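Local coordinates for MHC class I protein (Ginglymostoma cirratum, PDB 6LUP), which holds a bound peptide in its groove and probably presents it at the cell surface to T cells, as other class I molecules do, at residues 18-23 against 71-76; 27-32 against 232-237; 46-51 against 174-179; 78-83 against 113-118; 121-124 against 129-132. One frame throughout, in Å; residues are numbered along the deposited sequence.

Contact 1: residues 18-23 against 71-76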
# COMPACT_ATOMS: atom_id res chain seq x y z
N ILE A 18 9.55 -13.29 -5.60
CA ILE A 18 8.30 -12.68 -6.04
C ILE A 18 7.79 -13.34 -7.32
O ILE A 18 8.58 -13.62 -8.23
CB ILE A 18 8.47 -11.14 -6.15
CG1 ILE A 18 8.46 -10.50 -4.75
CG2 ILE A 18 7.43 -10.50 -7.06
CD1 ILE A 18 7.25 -10.82 -3.89
N PRO A 19 6.47 -13.61 -7.39
CA PRO A 19 5.82 -14.06 -8.63
C PRO A 19 6.05 -13.05 -9.75
O PRO A 19 6.08 -11.85 -9.50
CB PRO A 19 4.34 -14.10 -8.25
CG PRO A 19 4.33 -14.32 -6.78
CD PRO A 19 5.52 -13.58 -6.26
N GLU A 20 6.21 -13.55 -10.97
CA GLU A 20 6.52 -12.70 -12.14
C GLU A 20 5.48 -11.62 -12.43
O GLU A 20 5.79 -10.59 -13.05
CB GLU A 20 6.73 -13.57 -13.38
CG GLU A 20 7.91 -14.52 -13.29
CD GLU A 20 8.12 -15.30 -14.57
OE1 GLU A 20 8.06 -16.55 -14.52
OE2 GLU A 20 8.33 -14.68 -15.63
N PHE A 21 4.25 -11.86 -11.98
CA PHE A 21 3.16 -10.91 -12.10
C PHE A 21 2.30 -10.97 -10.85
O PHE A 21 1.90 -12.04 -10.40
CB PHE A 21 2.31 -11.22 -13.34
CG PHE A 21 1.16 -10.27 -13.54
CD1 PHE A 21 1.33 -8.89 -13.40
CD2 PHE A 21 -0.09 -10.75 -13.91
CE1 PHE A 21 0.28 -8.02 -13.60
CE2 PHE A 21 -1.15 -9.88 -14.12
CZ PHE A 21 -0.97 -8.51 -13.96
N VAL A 22 2.03 -9.80 -10.29
CA VAL A 22 1.11 -9.66 -9.17
C VAL A 22 0.31 -8.37 -9.31
O VAL A 22 0.86 -7.29 -9.51
CB VAL A 22 1.83 -9.74 -7.80
CG1 VAL A 22 3.08 -8.88 -7.78
CG2 VAL A 22 0.89 -9.35 -6.66
N ALA A 23 -1.01 -8.51 -9.24
CA ALA A 23 -1.92 -7.38 -9.28
C ALA A 23 -2.81 -7.37 -8.06
O ALA A 23 -3.18 -8.42 -7.52
CB ALA A 23 -2.76 -7.43 -10.55
N TRP A 71 1.50 -9.78 -21.28
CA TRP A 71 1.72 -8.43 -21.79
C TRP A 71 2.93 -7.75 -21.13
O TRP A 71 3.88 -7.35 -21.81
CB TRP A 71 0.47 -7.58 -21.62
CG TRP A 71 0.59 -6.16 -22.12
CD1 TRP A 71 0.53 -5.74 -23.42
CD2 TRP A 71 0.76 -4.98 -21.33
NE1 TRP A 71 0.66 -4.37 -23.49
CE2 TRP A 71 0.81 -3.88 -22.22
CE3 TRP A 71 0.89 -4.74 -19.96
CZ2 TRP A 71 0.98 -2.56 -21.78
CZ3 TRP A 71 1.06 -3.43 -19.52
CH2 TRP A 71 1.11 -2.36 -20.43
N GLY A 72 2.88 -7.66 -19.81
CA GLY A 72 3.94 -7.01 -19.04
C GLY A 72 5.29 -7.71 -19.14
O GLY A 72 6.33 -7.04 -19.14
N LYS A 73 5.28 -9.04 -19.21
CA LYS A 73 6.52 -9.78 -19.41
C LYS A 73 7.14 -9.42 -20.76
O LYS A 73 8.33 -9.12 -20.84
CB LYS A 73 6.32 -11.29 -19.27
CG LYS A 73 7.65 -12.04 -19.18
CD LYS A 73 7.53 -13.37 -18.45
CE LYS A 73 7.54 -14.56 -19.39
NZ LYS A 73 7.90 -15.82 -18.67
N ALA A 74 6.32 -9.43 -21.82
CA ALA A 74 6.76 -9.01 -23.14
C ALA A 74 7.36 -7.60 -23.08
O ALA A 74 8.39 -7.33 -23.70
CB ALA A 74 5.61 -9.06 -24.13
N ASN A 75 6.71 -6.73 -22.30
CA ASN A 75 7.17 -5.37 -22.11
C ASN A 75 8.60 -5.28 -21.59
O ASN A 75 9.40 -4.50 -22.12
CB ASN A 75 6.22 -4.59 -21.18
CG ASN A 75 4.93 -4.18 -21.87
OD1 ASN A 75 4.13 -3.44 -21.30
ND2 ASN A 75 4.72 -4.65 -23.10
N ILE A 76 8.95 -6.09 -20.59
CA ILE A 76 10.29 -6.01 -19.99
C ILE A 76 11.38 -6.31 -21.01
O ILE A 76 12.44 -5.68 -20.98
CB ILE A 76 10.46 -6.86 -18.69
CG1 ILE A 76 10.52 -8.36 -19.00
CG2 ILE A 76 9.36 -6.54 -17.68
CD1 ILE A 76 11.11 -9.21 -17.89

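Contact 2: residues 27-32 against 232-237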
# COMPACT_ATOMS: atom_id res chain seq x y z
N VAL A 27 -10.66 -0.81 -3.14
CA VAL A 27 -11.71 0.17 -2.96
C VAL A 27 -11.25 1.07 -1.82
O VAL A 27 -11.03 0.59 -0.70
CB VAL A 27 -13.07 -0.48 -2.63
CG1 VAL A 27 -14.11 0.60 -2.38
CG2 VAL A 27 -13.51 -1.40 -3.76
N ASP A 28 -11.09 2.36 -2.09
CA ASP A 28 -10.50 3.28 -1.12
C ASP A 28 -9.15 2.72 -0.65
O ASP A 28 -8.29 2.41 -1.48
CB ASP A 28 -11.45 3.55 0.05
CG ASP A 28 -12.73 4.26 -0.37
OD1 ASP A 28 -12.65 5.20 -1.21
OD2 ASP A 28 -13.82 3.90 0.13
N ASP A 29 -8.98 2.55 0.66
CA ASP A 29 -7.74 2.00 1.21
C ASP A 29 -7.78 0.49 1.44
O ASP A 29 -6.82 -0.08 1.94
CB ASP A 29 -7.39 2.69 2.53
CG ASP A 29 -6.68 4.00 2.34
OD1 ASP A 29 -6.46 4.43 1.18
OD2 ASP A 29 -6.33 4.61 3.37
N GLN A 30 -8.89 -0.14 1.09
CA GLN A 30 -9.07 -1.56 1.39
C GLN A 30 -8.81 -2.44 0.17
O GLN A 30 -9.47 -2.30 -0.86
CB GLN A 30 -10.47 -1.79 1.96
CG GLN A 30 -10.87 -3.25 2.11
CD GLN A 30 -12.24 -3.40 2.75
OE1 GLN A 30 -12.45 -3.00 3.89
NE2 GLN A 30 -13.18 -3.98 2.01
N GLN A 31 -7.84 -3.36 0.29
CA GLN A 31 -7.60 -4.33 -0.76
C GLN A 31 -8.73 -5.34 -0.80
O GLN A 31 -9.13 -5.86 0.24
CB GLN A 31 -6.27 -5.05 -0.56
CG GLN A 31 -5.75 -5.69 -1.83
CD GLN A 31 -4.76 -6.81 -1.59
OE1 GLN A 31 -3.91 -6.71 -0.71
NE2 GLN A 31 -4.85 -7.87 -2.39
N PHE A 32 -9.25 -5.62 -1.99
CA PHE A 32 -10.39 -6.53 -2.10
C PHE A 32 -10.17 -7.70 -3.06
O PHE A 32 -10.83 -8.72 -2.93
CB PHE A 32 -11.69 -5.76 -2.41
CG PHE A 32 -11.82 -5.30 -3.84
CD1 PHE A 32 -11.05 -4.26 -4.33
CD2 PHE A 32 -12.76 -5.89 -4.69
CE1 PHE A 32 -11.17 -3.83 -5.65
CE2 PHE A 32 -12.90 -5.47 -6.00
CZ PHE A 32 -12.10 -4.44 -6.49
N GLY A 232 -5.96 -4.82 7.90
CA GLY A 232 -6.46 -3.73 7.06
C GLY A 232 -6.49 -2.37 7.74
O GLY A 232 -6.75 -1.36 7.10
N SER A 233 -6.24 -2.34 9.05
CA SER A 233 -6.19 -1.07 9.78
C SER A 233 -4.76 -0.51 9.82
O SER A 233 -3.82 -1.16 9.37
CB SER A 233 -6.77 -1.23 11.19
OG SER A 233 -5.90 -1.96 12.03
N TYR A 234 -4.62 0.70 10.37
CA TYR A 234 -3.33 1.38 10.41
C TYR A 234 -2.99 1.87 11.82
O TYR A 234 -3.85 1.91 12.70
CB TYR A 234 -3.31 2.54 9.41
CG TYR A 234 -3.60 2.11 8.00
CD1 TYR A 234 -4.92 1.98 7.55
CD2 TYR A 234 -2.57 1.79 7.11
CE1 TYR A 234 -5.20 1.56 6.26
CE2 TYR A 234 -2.84 1.37 5.82
CZ TYR A 234 -4.16 1.26 5.40
OH TYR A 234 -4.45 0.84 4.12
N GLN A 235 -1.72 2.22 12.03
CA GLN A 235 -1.25 2.76 13.30
C GLN A 235 -0.21 3.85 13.10
O GLN A 235 0.41 3.95 12.04
CB GLN A 235 -0.69 1.64 14.20
CG GLN A 235 0.58 0.98 13.68
CD GLN A 235 1.29 0.15 14.73
OE1 GLN A 235 0.83 -0.92 15.11
NE2 GLN A 235 2.42 0.65 15.20
N ILE A 236 -0.04 4.68 14.13
CA ILE A 236 0.97 5.73 14.12
C ILE A 236 1.41 6.08 15.54
O ILE A 236 0.59 6.08 16.47
CB ILE A 236 0.49 7.00 13.36
CG1 ILE A 236 1.62 8.04 13.27
CG2 ILE A 236 -0.78 7.57 13.97
CD1 ILE A 236 1.37 9.16 12.28
N HIS A 237 2.70 6.35 15.70
CA HIS A 237 3.26 6.78 16.97
C HIS A 237 3.85 8.17 16.79
O HIS A 237 4.72 8.37 15.94
CB HIS A 237 4.36 5.82 17.44
CG HIS A 237 3.88 4.45 17.78
ND1 HIS A 237 4.03 3.90 19.04
CD2 HIS A 237 3.25 3.51 17.04
CE1 HIS A 237 3.52 2.68 19.05
NE2 HIS A 237 3.04 2.42 17.85
O HOH W 1 -7.18 -1.44 4.54

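Contact 3: residues 46-51 against 174-179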
# COMPACT_ATOMS: atom_id res chain seq x y z
N GLN A 46 -11.44 -9.93 0.33
CA GLN A 46 -12.50 -9.45 1.21
C GLN A 46 -13.71 -10.36 1.11
O GLN A 46 -14.02 -10.91 0.05
CB GLN A 46 -12.92 -8.03 0.85
CG GLN A 46 -11.93 -6.96 1.27
CD GLN A 46 -11.73 -6.88 2.77
OE1 GLN A 46 -12.67 -7.06 3.55
NE2 GLN A 46 -10.51 -6.60 3.18
N ARG A 47 -14.40 -10.48 2.23
CA ARG A 47 -15.55 -11.34 2.32
C ARG A 47 -16.75 -10.76 1.58
O ARG A 47 -17.47 -11.49 0.89
CB ARG A 47 -15.88 -11.61 3.77
CG ARG A 47 -17.05 -12.56 3.95
CD ARG A 47 -17.01 -13.21 5.31
NE ARG A 47 -18.36 -13.42 5.79
CZ ARG A 47 -19.04 -12.55 6.53
NH1 ARG A 47 -18.48 -11.39 6.89
NH2 ARG A 47 -20.28 -12.83 6.92
N TRP A 48 -16.97 -9.46 1.72
CA TRP A 48 -18.11 -8.81 1.07
C TRP A 48 -18.14 -9.03 -0.44
O TRP A 48 -19.20 -9.31 -1.01
CB TRP A 48 -18.21 -7.32 1.44
CG TRP A 48 -17.09 -6.45 0.94
CD1 TRP A 48 -16.00 -6.04 1.65
CD2 TRP A 48 -16.96 -5.87 -0.36
NE1 TRP A 48 -15.20 -5.25 0.87
CE2 TRP A 48 -15.76 -5.12 -0.37
CE3 TRP A 48 -17.74 -5.90 -1.53
CZ2 TRP A 48 -15.32 -4.42 -1.49
CZ3 TRP A 48 -17.29 -5.21 -2.65
CH2 TRP A 48 -16.09 -4.47 -2.62
N VAL A 49 -16.97 -8.94 -1.08
CA VAL A 49 -16.87 -9.16 -2.52
C VAL A 49 -17.01 -10.65 -2.85
O VAL A 49 -17.55 -11.01 -3.90
CB VAL A 49 -15.59 -8.54 -3.13
CG1 VAL A 49 -14.34 -9.33 -2.74
CG2 VAL A 49 -15.71 -8.44 -4.65
N LYS A 50 -16.54 -11.51 -1.95
CA LYS A 50 -16.68 -12.95 -2.12
C LYS A 50 -18.16 -13.36 -2.11
O LYS A 50 -18.59 -14.16 -2.94
CB LYS A 50 -15.91 -13.71 -1.04
CG LYS A 50 -15.80 -15.21 -1.27
CD LYS A 50 -15.78 -15.97 0.05
CE LYS A 50 -14.39 -16.06 0.66
NZ LYS A 50 -13.75 -17.38 0.39
N GLU A 51 -18.92 -12.78 -1.19
CA GLU A 51 -20.34 -13.05 -1.03
C GLU A 51 -21.18 -12.49 -2.17
O GLU A 51 -22.15 -13.12 -2.60
CB GLU A 51 -20.86 -12.45 0.28
CG GLU A 51 -20.53 -13.25 1.53
CD GLU A 51 -20.76 -12.46 2.81
OE1 GLU A 51 -20.84 -13.08 3.89
OE2 GLU A 51 -20.85 -11.21 2.74
N ASN A 174 -20.63 -1.87 1.87
CA ASN A 174 -21.03 -0.71 2.68
C ASN A 174 -20.46 -0.67 4.10
O ASN A 174 -19.70 0.25 4.43
CB ASN A 174 -22.55 -0.60 2.70
CG ASN A 174 -23.05 0.61 3.46
OD1 ASN A 174 -24.07 0.55 4.13
ND2 ASN A 174 -22.32 1.73 3.37
N VAL A 175 -20.84 -1.63 4.93
CA VAL A 175 -20.41 -1.60 6.34
C VAL A 175 -18.92 -1.88 6.46
O VAL A 175 -18.22 -1.26 7.26
CB VAL A 175 -21.26 -2.52 7.25
CG1 VAL A 175 -21.11 -3.98 6.87
CG2 VAL A 175 -20.89 -2.32 8.71
N GLU A 176 -18.43 -2.81 5.64
CA GLU A 176 -17.03 -3.20 5.63
C GLU A 176 -16.13 -2.04 5.19
O GLU A 176 -14.95 -2.01 5.54
CB GLU A 176 -16.82 -4.40 4.71
CG GLU A 176 -17.50 -5.69 5.17
CD GLU A 176 -18.99 -5.76 4.82
OE1 GLU A 176 -19.67 -6.68 5.31
OE2 GLU A 176 -19.48 -4.89 4.06
N LEU A 177 -16.69 -1.10 4.45
CA LEU A 177 -15.92 0.03 3.93
C LEU A 177 -16.04 1.31 4.75
O LEU A 177 -15.49 2.35 4.38
CB LEU A 177 -16.28 0.29 2.46
CG LEU A 177 -15.77 -0.77 1.48
CD1 LEU A 177 -16.60 -0.76 0.21
CD2 LEU A 177 -14.29 -0.59 1.19
N ARG A 178 -16.75 1.24 5.87
CA ARG A 178 -16.91 2.39 6.76
C ARG A 178 -15.59 2.73 7.45
O ARG A 178 -14.79 1.84 7.73
CB ARG A 178 -18.01 2.13 7.79
CG ARG A 178 -19.41 2.13 7.21
CD ARG A 178 -20.44 2.61 8.21
NE ARG A 178 -21.14 1.53 8.91
CZ ARG A 178 -22.40 1.17 8.67
NH1 ARG A 178 -23.12 1.79 7.74
NH2 ARG A 178 -22.94 0.18 9.37
N PRO A 179 -15.35 4.03 7.71
CA PRO A 179 -14.19 4.36 8.52
C PRO A 179 -14.33 3.78 9.93
O PRO A 179 -15.44 3.74 10.47
CB PRO A 179 -14.20 5.89 8.56
CG PRO A 179 -15.60 6.27 8.24
CD PRO A 179 -16.09 5.23 7.28

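Contact 4: residues 78-83 against 113-118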
# COMPACT_ATOMS: atom_id res chain seq x y z
N ILE A 78 10.92 -5.88 -24.37
CA ILE A 78 10.83 -4.79 -25.35
C ILE A 78 11.62 -3.56 -24.88
O ILE A 78 12.40 -2.99 -25.65
CB ILE A 78 9.36 -4.41 -25.66
CG1 ILE A 78 8.66 -5.56 -26.40
CG2 ILE A 78 9.29 -3.14 -26.50
CD1 ILE A 78 7.15 -5.45 -26.44
N LEU A 79 11.42 -3.18 -23.62
CA LEU A 79 12.05 -1.97 -23.08
C LEU A 79 13.54 -2.13 -22.79
O LEU A 79 14.29 -1.16 -22.82
CB LEU A 79 11.29 -1.47 -21.85
CG LEU A 79 9.89 -0.90 -22.11
CD1 LEU A 79 9.23 -0.48 -20.81
CD2 LEU A 79 9.90 0.26 -23.10
N SER A 80 13.96 -3.36 -22.50
CA SER A 80 15.38 -3.67 -22.34
C SER A 80 16.12 -3.42 -23.64
O SER A 80 17.21 -2.84 -23.65
CB SER A 80 15.58 -5.12 -21.88
OG SER A 80 15.09 -5.31 -20.57
N LYS A 81 15.52 -3.86 -24.75
CA LYS A 81 16.07 -3.65 -26.08
C LYS A 81 16.12 -2.16 -26.41
O LYS A 81 17.10 -1.68 -27.00
CB LYS A 81 15.24 -4.40 -27.12
CG LYS A 81 15.88 -4.46 -28.50
CD LYS A 81 15.08 -5.33 -29.46
CE LYS A 81 15.71 -5.33 -30.85
NZ LYS A 81 14.86 -6.07 -31.84
N ARG A 82 15.08 -1.43 -26.03
CA ARG A 82 14.98 0.01 -26.30
C ARG A 82 16.00 0.83 -25.53
O ARG A 82 16.48 1.86 -26.01
CB ARG A 82 13.58 0.52 -25.99
CG ARG A 82 12.52 0.11 -27.00
CD ARG A 82 11.26 0.93 -26.79
NE ARG A 82 10.12 0.39 -27.52
CZ ARG A 82 8.86 0.74 -27.31
NH1 ARG A 82 8.56 1.65 -26.38
NH2 ARG A 82 7.88 0.18 -28.02
N THR A 83 16.32 0.38 -24.32
CA THR A 83 17.27 1.09 -23.46
C THR A 83 18.65 0.43 -23.48
O THR A 83 19.52 0.76 -22.68
CB THR A 83 16.75 1.16 -22.00
OG1 THR A 83 16.33 -0.14 -21.58
CG2 THR A 83 15.59 2.12 -21.89
N HIS A 113 1.91 4.20 -16.42
CA HIS A 113 2.82 3.07 -16.61
C HIS A 113 4.23 3.46 -16.19
O HIS A 113 4.65 4.61 -16.36
CB HIS A 113 2.83 2.63 -18.07
CG HIS A 113 1.48 2.27 -18.62
ND1 HIS A 113 1.21 1.04 -19.17
CD2 HIS A 113 0.34 3.00 -18.73
CE1 HIS A 113 -0.05 1.02 -19.59
NE2 HIS A 113 -0.59 2.19 -19.33
N ALA A 114 4.96 2.49 -15.63
CA ALA A 114 6.34 2.72 -15.24
C ALA A 114 7.25 1.56 -15.60
O ALA A 114 6.87 0.38 -15.49
CB ALA A 114 6.44 3.01 -13.75
N TRP A 115 8.46 1.92 -16.01
CA TRP A 115 9.52 0.98 -16.31
C TRP A 115 10.63 1.19 -15.28
O TRP A 115 11.09 2.31 -15.07
CB TRP A 115 10.02 1.22 -17.74
CG TRP A 115 11.40 0.73 -18.04
CD1 TRP A 115 12.49 1.50 -18.31
CD2 TRP A 115 11.85 -0.63 -18.10
NE1 TRP A 115 13.59 0.71 -18.54
CE2 TRP A 115 13.22 -0.60 -18.42
CE3 TRP A 115 11.22 -1.87 -17.93
CZ2 TRP A 115 13.98 -1.76 -18.56
CZ3 TRP A 115 11.98 -3.03 -18.07
CH2 TRP A 115 13.35 -2.96 -18.39
N ASP A 116 11.03 0.10 -14.63
CA ASP A 116 12.01 0.15 -13.53
C ASP A 116 11.71 1.28 -12.55
O ASP A 116 12.59 2.07 -12.21
CB ASP A 116 13.44 0.24 -14.07
CG ASP A 116 13.99 -1.11 -14.54
OD1 ASP A 116 13.32 -2.14 -14.32
OD2 ASP A 116 15.09 -1.13 -15.12
N SER A 117 10.46 1.35 -12.11
CA SER A 117 9.99 2.33 -11.12
C SER A 117 10.20 3.81 -11.49
O SER A 117 10.26 4.67 -10.61
CB SER A 117 10.57 2.01 -9.73
OG SER A 117 10.11 0.75 -9.27
N THR A 118 10.30 4.09 -12.79
CA THR A 118 10.34 5.47 -13.28
C THR A 118 9.24 5.69 -14.33
O THR A 118 8.90 4.78 -15.09
CB THR A 118 11.71 5.85 -13.90
OG1 THR A 118 12.01 4.96 -14.98
CG2 THR A 118 12.82 5.78 -12.86

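Contact 5: residues 121-124 against 129-132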
# COMPACT_ATOMS: atom_id res chain seq x y z
N ILE A 121 4.94 6.10 -19.34
CA ILE A 121 3.89 6.69 -20.16
C ILE A 121 2.61 6.80 -19.34
O ILE A 121 2.36 6.00 -18.44
CB ILE A 121 3.69 5.87 -21.46
CG1 ILE A 121 3.02 6.71 -22.55
CG2 ILE A 121 2.95 4.56 -21.20
CD1 ILE A 121 3.06 6.10 -23.93
N SER A 122 1.80 7.82 -19.63
CA SER A 122 0.51 8.00 -18.97
C SER A 122 -0.46 8.77 -19.85
O SER A 122 -0.04 9.45 -20.79
CB SER A 122 0.68 8.69 -17.61
OG SER A 122 1.34 9.94 -17.73
N LEU A 123 -1.75 8.67 -19.56
CA LEU A 123 -2.77 9.31 -20.38
C LEU A 123 -3.27 10.64 -19.82
O LEU A 123 -3.71 10.71 -18.67
CB LEU A 123 -3.96 8.37 -20.63
CG LEU A 123 -5.24 8.96 -21.24
CD1 LEU A 123 -5.06 9.29 -22.72
CD2 LEU A 123 -6.42 8.03 -21.03
N ASP A 124 -3.21 11.68 -20.65
CA ASP A 124 -3.94 12.91 -20.38
C ASP A 124 -5.37 12.69 -20.88
O ASP A 124 -5.61 12.64 -22.08
CB ASP A 124 -3.30 14.10 -21.10
CG ASP A 124 -3.96 15.43 -20.76
OD1 ASP A 124 -5.20 15.47 -20.53
OD2 ASP A 124 -3.25 16.45 -20.73
N VAL A 129 -4.49 12.42 -25.06
CA VAL A 129 -3.18 12.17 -25.64
C VAL A 129 -2.29 11.51 -24.58
O VAL A 129 -2.45 11.75 -23.38
CB VAL A 129 -2.55 13.48 -26.21
CG1 VAL A 129 -2.06 14.40 -25.09
CG2 VAL A 129 -1.44 13.19 -27.19
N TRP A 130 -1.37 10.66 -25.02
CA TRP A 130 -0.43 10.00 -24.12
C TRP A 130 0.82 10.84 -23.93
O TRP A 130 1.35 11.41 -24.89
CB TRP A 130 -0.06 8.61 -24.63
CG TRP A 130 -1.22 7.67 -24.66
CD1 TRP A 130 -2.09 7.47 -25.70
CD2 TRP A 130 -1.65 6.79 -23.61
NE1 TRP A 130 -3.03 6.53 -25.36
CE2 TRP A 130 -2.79 6.10 -24.08
CE3 TRP A 130 -1.19 6.53 -22.31
CZ2 TRP A 130 -3.47 5.15 -23.30
CZ3 TRP A 130 -1.86 5.58 -21.54
CH2 TRP A 130 -2.99 4.91 -22.04
N VAL A 131 1.30 10.92 -22.69
CA VAL A 131 2.50 11.68 -22.38
C VAL A 131 3.63 10.78 -21.89
O VAL A 131 3.40 9.80 -21.17
CB VAL A 131 2.23 12.85 -21.38
CG1 VAL A 131 1.10 13.73 -21.89
CG2 VAL A 131 1.91 12.34 -19.99
N THR A 132 4.85 11.09 -22.31
CA THR A 132 6.04 10.33 -21.93
C THR A 132 7.23 11.27 -21.71
O THR A 132 7.57 12.06 -22.59
CB THR A 132 6.39 9.23 -22.96
OG1 THR A 132 7.63 8.61 -22.60
CG2 THR A 132 6.50 9.81 -24.38

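Contact 1: residues 18-23 against 71-76
Glu20 and Lys73 carry the whole of this small surface contact, which joins the loop leading into strand 21-27 to the outer side of helix 55-82. The CA atoms of Glu20 and Lys73 stand 7.8 Å apart, and both side chains start toward the opposite segment. Glu20 has CG beside its backbone N (chi1 -63°) and continues straight, which carries the carboxylate out to the lysine. Lys73 instead bends at chi3 (104°), so that its aliphatic part as well as its amine comes to the acid. One carboxylate oxygen does all the touching: Glu20 OE2 lies 3.3 Å from Lys73 NZ in a salt bridge and 3.2 Å from Lys73 CD. The amine approaches OE2 on the syn side and only 16° out of the carboxylate plane. With Lys73 exposed, solvent probably weakens the attraction between the charges. Deeper in, Phe21 packs on Leu65 and Trp68 of the same helix, while Trp71 faces the groove and hydrogen-bonds the backbone of the bound peptide through NE1. The bridge thus spans the outer edge of the MHC class I platform, where the helix of the alpha 1 half lies across the strands of the groove floor.

Contact 2: residues 27-32 against 232-237
The Tyr234 ring extends from the immunoglobulin C1-set domain toward Asp29 on the underside of the peptide-binding platform, with Asp29 OD2 lying obliquely to it and the side chains of Phe202 and Val226 touching the same tyrosine. The site is an interdomain joint of the class I heavy chain. A type II' beta turn from Val27 to Gln30, closed by Gln30 N to Val27 O at 2.9 Å, presents the carbonyl of Asp29 to the lower domain. Tyr234 CG stands beside its backbone N (chi1 -57°), which directs the phenol at the turn, and Tyr234 OH gives a weak hydrogen bond of 3.3 Å to Asp29 O. Tyr234 OH also rests 3.8 Å from Asp29 CB. The carboxylate of Asp29 serves another part of the joint, since OD2 accepts from His205 N. Both segments also touch another protein chain: Gln31 NE2 bonds an acidic side chain of it, and Gln235 packs on its backbone. A water completes the link between the two domains, donating to Asp29 O at 3.0 Å and to Gly232 O at 2.6 Å.

Contact 3: residues 46-51 against 174-179
Trp48 and Glu176 meet without a hydrogen bond between the segments, and the shortest polar bond here is the helical one from Glu51 N to Arg47 O, 2.8 Å, in the turn that carries the tryptophan. On the outer side of that turn Arg47 NH2 stands 3.1 Å from Glu51 OE1. This oxygen lies well out of the guanidinium plane, so charge alone links the pair. Trp48 holds CG between its backbone N and carbonyl carbon (chi1 66°), which sends the indole across to the loop following helix 148-172. There the Glu176 side chain runs obliquely across it: Glu176 CB reaches Trp48 CD1 at 3.6 Å. A bend at chi2 (81°) folds the glutamate back, bringing Glu176 OE2 to 3.8 Å from Trp48 CB, with the carboxylate plane turned 36° from the ring. Leu177 CD1 packs obliquely against the indole, 4.2 Å from Trp48 CZ2, and Val49 CB lies over a face toward the rim. Leu177 also packs on Gln30 and Tyr203, which ties the loop to the sheet and to the lower domain. The short helix 47-52 is thereby joined to the end of the alpha 2 half by packing round one indole. Glu176 OE1 stays 5.1 Å from Arg47 NH1 and 5.3 Å from Glu51 OE2; neither charge is in direct contact, and their opposing effects on Glu176 probably offset each other in part.

Contact 4: residues 78-83 against 113-118
The last turns of helix 55-82 pass beside a type I' beta turn from Trp115 to Thr118, with the CA atoms of Leu79 and Trp115 7.8 Å apart. The Trp115 indole reaches to the helix, its CG anti to the backbone N (chi1 158°), and Leu79 lies over one face. Leu79 CB sits 3.9 Å from the centroid of the six-membered ring and 10° off its normal, a CH-pi contact, while Leu79 CD1 reaches back along the side chain to Trp115 CB at 3.6 Å. Asp116 CG is centred over the other face, so the indole is sandwiched. Ser80 OG, bonded to Ile76 O, is 3.6 Å from Trp115 CH2, and Thr83 CG2 approaches Trp115 NE1. Two carbonyls are each gripped twice. Leu79 O takes Thr83 OG1 at 2.6 Å and Thr83 N at 3.0 Å from opposite faces of its plane, which secures the helix end. Thr118 OG1 bonds Trp115 O at 2.8 Å, and the backbone N of the same threonine joins it there, which secures the hairpin. Trp136 and His90 also meet the indole. Leu79 touches an apolar side chain of the bound peptide, and Arg82 NH2 makes a long, weak ion pair with the peptide, consistent with the end of the class I groove that receives the peptide C terminus.

Contact 5: residues 121-124 against 129-132
Four backbone hydrogen bonds join Ser122 to Val131 and Asp124 to Val129 in an antiparallel hairpin. Val131 N gives Ser122 O a bond of 2.8 Å, returned by Ser122 N to Val131 O at 3.0 Å. In the second pair Asp124 N reaches Val129 O at 2.8 Å, and the bond back, from Val129 N to Asp124 O, is longer at 3.2 Å. Between them Leu123 and Trp130 form a non-hydrogen-bonded pair whose side chains share one face of the sheet. Leu123 CB sits over the indole, 3.7 Å from the centroid of the six-membered ring of Trp130, in a CH-pi contact. Ile121 crosses Trp130 at about a right angle and brings Ile121 CD1 to 4.1 Å from Trp130 CB. On the other face Ser122 OG is turned between its backbone N and carbonyl carbon (chi1 57°) and meets Val131 CG2 at 3.3 Å. Asp124 OD1 bonds Lys127 N within the connecting loop. Strand 129-131 ends the eight-stranded platform; on the face that carries Leu123, Trp130 meets Trp144 of helix 135-146 edge to face and bonds Asn151 of helix 148-172 through NE1, while Lys141 NZ bonds Trp130 O.

How the contacts relate
From the N terminus, contact 1 opens first and closes at helix 55-82. Contacts 2 and 3 open inside that loop but close far beyond it, so each crosses contact 1. Contact 2 makes the longest loop, bringing the C1-set domain back to the platform. Contact 3 is nested within it and joins the two halves of the platform at one end; the two touch through Gln31 and Gln46. Contacts 4 and 5 follow contact 1 in series, both nested inside contact 3, their centres about 37 and 34 Å from its own. Contact 4 shares helix 55-82 with contact 1, and Trp71 packs on His113; the neighbouring strands 108-115 and 118-124 lead from contact 4 to contact 5.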